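Local coordinates for protein Na-K-Cl cotransporter (Methanosarcina acetivorans, PDB 3G40) that probably works as a chloride–cation symporter of the SLC12A family, this chain being its cytoplasmic C-terminal domain, at residues A[257-260]-A[261-264]; A[145-148]-A[149-152]. All coordinates share one frame; numbering follows the deposited sequence.

Interaction 1: A[257-260]-A[261-264]; sequences DLDL and ARHL
Asp257 precedes helix 258-268, whose first turns are residues 258-264, and the carbonyls of Asp257, Leu258, Asp259 and Leu260 each accept from the amide four residues on, His263 N to Asp259 O being 2.9 Å. Asp257 is the N-cap: OD1 turns back to the opening turn and accepts two weak bonds, from Asp259 N (3.1 Å) and from Leu260 N (3.4 Å). Its CG stands anti to the backbone N (chi1 -176°), which puts the carboxylate beside the amides that begin the helix. One turn along, Arg262 runs extended from CG to NE and brings NH1 to Asp259 OD1, a salt bridge of 3.2 Å whose hydrogen bond is weak; the carboxylate and guanidinium planes stand 58° apart. Each group has a stronger partner outside, Arg121 for Asp259 OD2 and Asp124 for Arg262 NH2, while Arg262 NE donates to Pro118 O. Leu260 and Leu264 lie side by side and point the same way, Leu260 CD2 to Leu264 CD1 3.9 Å. The CB of Ala261 packs over Leu258 O at 3.5 Å and also touches Phe274 of the sheet, as does Leu264. This is a capped N-terminal helix end within the beta-alpha-beta unit of strand 247-251, helix 258-268 and strand 271-276.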
ATOM      1  N   ASP A 257       2.339 -24.756   8.588  1.00 63.72           N
ATOM      2  CA  ASP A 257       3.181 -24.956   7.418  1.00 64.40           C
ATOM      3  C   ASP A 257       3.289 -23.617   6.702  1.00 64.75           C
ATOM      4  O   ASP A 257       2.399 -23.244   5.937  1.00 54.40           O
ATOM      5  CB  ASP A 257       2.571 -26.001   6.488  1.00 68.88           C
ATOM      6  CG  ASP A 257       3.459 -26.318   5.293  1.00 76.71           C
ATOM      7  OD1 ASP A 257       4.451 -25.594   5.067  1.00 74.27           O
ATOM      8  OD2 ASP A 257       3.159 -27.298   4.573  1.00 80.28           O
ATOM      9  N   LEU A 258       4.376 -22.898   6.969  1.00 62.27           N
ATOM     10  CA  LEU A 258       4.582 -21.555   6.429  1.00 62.21           C
ATOM     11  C   LEU A 258       4.655 -21.530   4.904  1.00 60.16           C
ATOM     12  O   LEU A 258       4.363 -20.504   4.280  1.00 53.28           O
ATOM     13  CB  LEU A 258       5.842 -20.919   7.021  1.00 65.69           C
ATOM     14  CG  LEU A 258       5.880 -20.700   8.535  1.00 65.80           C
ATOM     15  CD1 LEU A 258       7.050 -19.810   8.905  1.00 64.66           C
ATOM     16  CD2 LEU A 258       4.580 -20.102   9.033  1.00 62.52           C
ATOM     17  N   ASP A 259       5.056 -22.650   4.304  1.00 52.85           N
ATOM     18  CA  ASP A 259       5.106 -22.743   2.846  1.00 63.94           C
ATOM     19  C   ASP A 259       3.698 -22.836   2.269  1.00 55.31           C
ATOM     20  O   ASP A 259       3.420 -22.332   1.184  1.00 54.32           O
ATOM     21  CB  ASP A 259       5.943 -23.942   2.398  1.00 68.42           C
ATOM     22  CG  ASP A 259       7.432 -23.665   2.458  1.00 76.22           C
ATOM     23  OD1 ASP A 259       7.824 -22.477   2.478  1.00 78.07           O
ATOM     24  OD2 ASP A 259       8.213 -24.639   2.482  1.00 83.41           O
ATOM     25  N   LEU A 260       2.815 -23.491   3.010  1.00 57.57           N
ATOM     26  CA  LEU A 260       1.416 -23.565   2.635  1.00 59.51           C
ATOM     27  C   LEU A 260       0.826 -22.154   2.667  1.00 56.36           C
ATOM     28  O   LEU A 260       0.081 -21.761   1.771  1.00 48.97           O
ATOM     29  CB  LEU A 260       0.676 -24.485   3.598  1.00 64.52           C
ATOM     30  CG  LEU A 260      -0.474 -25.306   3.022  1.00 75.22           C
ATOM     31  CD1 LEU A 260      -0.845 -26.435   3.973  1.00 76.82           C
ATOM     32  CD2 LEU A 260      -1.668 -24.417   2.731  1.00 75.93           C
ATOM     33  N   ALA A 261       1.181 -21.384   3.694  1.00 54.74           N
ATOM     34  CA  ALA A 261       0.713 -20.008   3.807  1.00 49.68           C
ATOM     35  C   ALA A 261       1.174 -19.189   2.607  1.00 48.21           C
ATOM     36  O   ALA A 261       0.386 -18.452   2.018  1.00 45.61           O
ATOM     37  CB  ALA A 261       1.200 -19.372   5.119  1.00 49.20           C
ATOM     38  N   ARG A 262       2.448 -19.334   2.242  1.00 42.54           N
ATOM     39  CA  ARG A 262       3.003 -18.589   1.121  1.00 50.18           C
ATOM     40  C   ARG A 262       2.299 -18.983  -0.165  1.00 54.18           C
ATOM     41  O   ARG A 262       1.982 -18.134  -0.995  1.00 51.03           O
ATOM     42  CB  ARG A 262       4.506 -18.835   0.982  1.00 52.95           C
ATOM     43  CG  ARG A 262       5.360 -18.162   2.041  1.00 55.44           C
ATOM     44  CD  ARG A 262       6.842 -18.349   1.737  1.00 60.19           C
ATOM     45  NE  ARG A 262       7.682 -17.752   2.765  1.00 63.10           N
ATOM     46  CZ  ARG A 262       8.129 -18.402   3.834  1.00 64.40           C
ATOM     47  NH1 ARG A 262       7.820 -19.681   4.013  1.00 60.26           N
ATOM     48  NH2 ARG A 262       8.888 -17.772   4.722  1.00 59.54           N
ATOM     49  N   HIS A 263       2.057 -20.279  -0.325  1.00 56.27           N
ATOM     50  CA  HIS A 263       1.399 -20.794  -1.515  1.00 54.95           C
ATOM     51  C   HIS A 263      -0.012 -20.237  -1.681  1.00 49.36           C
ATOM     52  O   HIS A 263      -0.451 -19.959  -2.797  1.00 51.20           O
ATOM     53  CB  HIS A 263       1.355 -22.326  -1.491  1.00 59.35           C
ATOM     54  CG  HIS A 263       0.589 -22.923  -2.631  1.00 77.34           C
ATOM     55  ND1 HIS A 263       1.043 -22.891  -3.932  1.00 85.97           N
ATOM     56  CD2 HIS A 263      -0.604 -23.565  -2.664  1.00 81.40           C
ATOM     57  CE1 HIS A 263       0.165 -23.488  -4.719  1.00 84.59           C
ATOM     58  NE2 HIS A 263      -0.843 -23.906  -3.974  1.00 83.90           N
ATOM     59  N   LEU A 264      -0.733 -20.093  -0.575  1.00 43.61           N
ATOM     60  CA  LEU A 264      -2.086 -19.556  -0.644  1.00 44.45           C
ATOM     61  C   LEU A 264      -2.063 -18.120  -1.160  1.00 44.08           C
ATOM     62  O   LEU A 264      -2.893 -17.728  -1.984  1.00 40.95           O
ATOM     63  CB  LEU A 264      -2.786 -19.656   0.718  1.00 42.97           C
ATOM     64  CG  LEU A 264      -3.353 -21.042   1.068  1.00 43.91           C
ATOM     65  CD1 LEU A 264      -3.735 -21.150   2.548  1.00 40.88           C
ATOM     66  CD2 LEU A 264      -4.541 -21.416   0.172  1.00 42.43           C
TER

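Interaction 2: A[145-148]-A[149-152]; sequences SKHP and QAGL
His147 folds its imidazole back against the turn that follows, where ND1 meets the amides of Gln149 and Ala150. This nitrogen is gripped by two backbone donors, Gln149 N to His147 ND1 at 3.1 Å and Ala150 N to the same atom at 3.1 Å; the Ala150 bond is almost straight, with an N-H...acceptor angle of 178°, and both donors are tilted somewhat out of the ring plane. Pro148 CD sits above one ring face, displaced toward the rim. Accepting at ND1 is consistent with a neutral ring protonated on NE2. Having CG anti to the backbone N (chi1 -166°) swings the ring to the side where these amides converge. The methyl of Ala150 packs by the same nitrogen, Ala150 CB to His147 ND1 3.8 Å. The main chain closes an alpha-turn, Gly151 N donating to His147 O at 2.9 Å, in the loop that leaves the C-terminal end of strand 140-145 in the ten-stranded sheet. Ser271 OG bonds to His147 N and to Gly151 O and so ties both ends of the turn to strand 271-276, the antiparallel neighbour of 140-145. Gly151 has positive phi, a conformation that favours glycine, and Lys146 lies alongside it, Lys146 CG to Gly151 CA 4.0 Å. Gln149 bends sharply at chi2 (82°) and folds its amide back: OE1 approaches His147 CE1 at 3.2 Å, with the amide almost perpendicular to the ring, while NE2 lies against Pro148 CB at 3.7 Å. Met265 of helix 258-268 packs on His147 and Pro148. Arg31 of the second subunit packs on His147, and Glu32 of that subunit on Gln149.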
ATOM      1  N   SER A 145       0.850 -12.014   5.256  1.00 35.37           N
ATOM      2  CA  SER A 145       1.575 -12.324   4.034  1.00 40.34           C
ATOM      3  C   SER A 145       1.119 -11.354   2.952  1.00 44.22           C
ATOM      4  O   SER A 145       0.142 -11.595   2.237  1.00 36.91           O
ATOM      5  CB  SER A 145       1.342 -13.784   3.634  1.00 40.90           C
ATOM      6  OG  SER A 145       2.095 -14.131   2.486  1.00 47.51           O
ATOM      7  N   LYS A 146       1.814 -10.230   2.860  1.00 39.67           N
ATOM      8  CA  LYS A 146       1.402  -9.159   1.962  1.00 40.69           C
ATOM      9  C   LYS A 146       1.844  -9.458   0.546  1.00 40.97           C
ATOM     10  O   LYS A 146       3.012  -9.740   0.304  1.00 36.20           O
ATOM     11  CB  LYS A 146       1.976  -7.807   2.420  1.00 46.47           C
ATOM     12  CG  LYS A 146       1.579  -6.666   1.499  1.00 42.00           C
ATOM     13  CD  LYS A 146       1.606  -5.306   2.213  1.00 49.18           C
ATOM     14  CE  LYS A 146       2.900  -4.574   1.974  1.00 60.97           C
ATOM     15  NZ  LYS A 146       2.801  -3.160   2.457  1.00 69.17           N
ATOM     16  N   HIS A 147       0.912  -9.415  -0.399  1.00 38.27           N
ATOM     17  CA  HIS A 147       1.268  -9.722  -1.778  1.00 37.01           C
ATOM     18  C   HIS A 147       2.191  -8.648  -2.334  1.00 38.91           C
ATOM     19  O   HIS A 147       1.890  -7.458  -2.228  1.00 37.51           O
ATOM     20  CB  HIS A 147       0.020  -9.858  -2.654  1.00 38.63           C
ATOM     21  CG  HIS A 147       0.300 -10.493  -3.977  1.00 35.97           C
ATOM     22  ND1 HIS A 147       0.834  -9.792  -5.035  1.00 38.88           N
ATOM     23  CD2 HIS A 147       0.173 -11.773  -4.398  1.00 34.18           C
ATOM     24  CE1 HIS A 147       1.000 -10.608  -6.061  1.00 41.83           C
ATOM     25  NE2 HIS A 147       0.609 -11.818  -5.697  1.00 39.41           N
ATOM     26  N   PRO A 148       3.320  -9.063  -2.936  1.00 44.07           N
ATOM     27  CA  PRO A 148       4.394  -8.143  -3.352  1.00 45.78           C
ATOM     28  C   PRO A 148       3.986  -7.217  -4.487  1.00 43.41           C
ATOM     29  O   PRO A 148       4.640  -6.202  -4.684  1.00 44.94           O
ATOM     30  CB  PRO A 148       5.511  -9.077  -3.831  1.00 49.78           C
ATOM     31  CG  PRO A 148       5.120 -10.445  -3.395  1.00 56.16           C
ATOM     32  CD  PRO A 148       3.640 -10.466  -3.230  1.00 45.65           C
ATOM     33  N   GLN A 149       2.930  -7.557  -5.218  1.00 38.97           N
ATOM     34  CA  GLN A 149       2.437  -6.680  -6.283  1.00 42.47           C
ATOM     35  C   GLN A 149       1.118  -6.011  -5.901  1.00 37.97           C
ATOM     36  O   GLN A 149       0.964  -4.801  -6.045  1.00 39.70           O
ATOM     37  CB  GLN A 149       2.242  -7.452  -7.591  1.00 44.27           C
ATOM     38  CG  GLN A 149       3.528  -7.724  -8.360  1.00 61.53           C
ATOM     39  CD  GLN A 149       4.280  -8.931  -7.841  1.00 67.32           C
ATOM     40  OE1 GLN A 149       3.718 -10.017  -7.701  1.00 69.39           O
ATOM     41  NE2 GLN A 149       5.569  -8.750  -7.566  1.00 69.07           N
ATOM     42  N   ALA A 150       0.161  -6.815  -5.451  1.00 33.99           N
ATOM     43  CA  ALA A 150      -1.184  -6.314  -5.170  1.00 37.00           C
ATOM     44  C   ALA A 150      -1.287  -5.565  -3.842  1.00 36.26           C
ATOM     45  O   ALA A 150      -2.202  -4.767  -3.663  1.00 34.15           O
ATOM     46  CB  ALA A 150      -2.200  -7.454  -5.198  1.00 34.69           C
ATOM     47  N   GLY A 151      -0.377  -5.826  -2.908  1.00 38.38           N
ATOM     48  CA  GLY A 151      -0.531  -5.267  -1.573  1.00 39.03           C
ATOM     49  C   GLY A 151      -1.944  -5.563  -1.089  1.00 43.56           C
ATOM     50  O   GLY A 151      -2.429  -6.685  -1.252  1.00 36.37           O
ATOM     51  N   LEU A 152      -2.620  -4.568  -0.513  1.00 32.21           N
ATOM     52  CA  LEU A 152      -3.989  -4.774  -0.044  1.00 35.87           C
ATOM     53  C   LEU A 152      -4.982  -4.313  -1.096  1.00 31.63           C
ATOM     54  O   LEU A 152      -6.187  -4.247  -0.842  1.00 32.81           O
ATOM     55  CB  LEU A 152      -4.230  -4.050   1.287  1.00 35.35           C
ATOM     56  CG  LEU A 152      -3.393  -4.603   2.444  1.00 36.08           C
ATOM     57  CD1 LEU A 152      -3.411  -3.681   3.651  1.00 36.28           C
ATOM     58  CD2 LEU A 152      -3.881  -6.000   2.820  1.00 33.05           C
TER

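Following the chain from the N terminus, interaction 2 comes first, closing a turn just after strand 140-145; interaction 1 opens helix 258-268 much later, so the two are in series and neither nest nor cross. They fall in the first and second halves of the cytoplasmic domain's sequence. The sheet brings them together: strand 271-276, which follows the helix of interaction 1, runs antiparallel beside 140-145. Their centres lie 14 Å apart and their nearest atoms about 5 Å, without touching. Phe274 and Leu117 meet side chains of both 8-residue runs, and Met265, directly after 261-264, reaches the 145-148 segment.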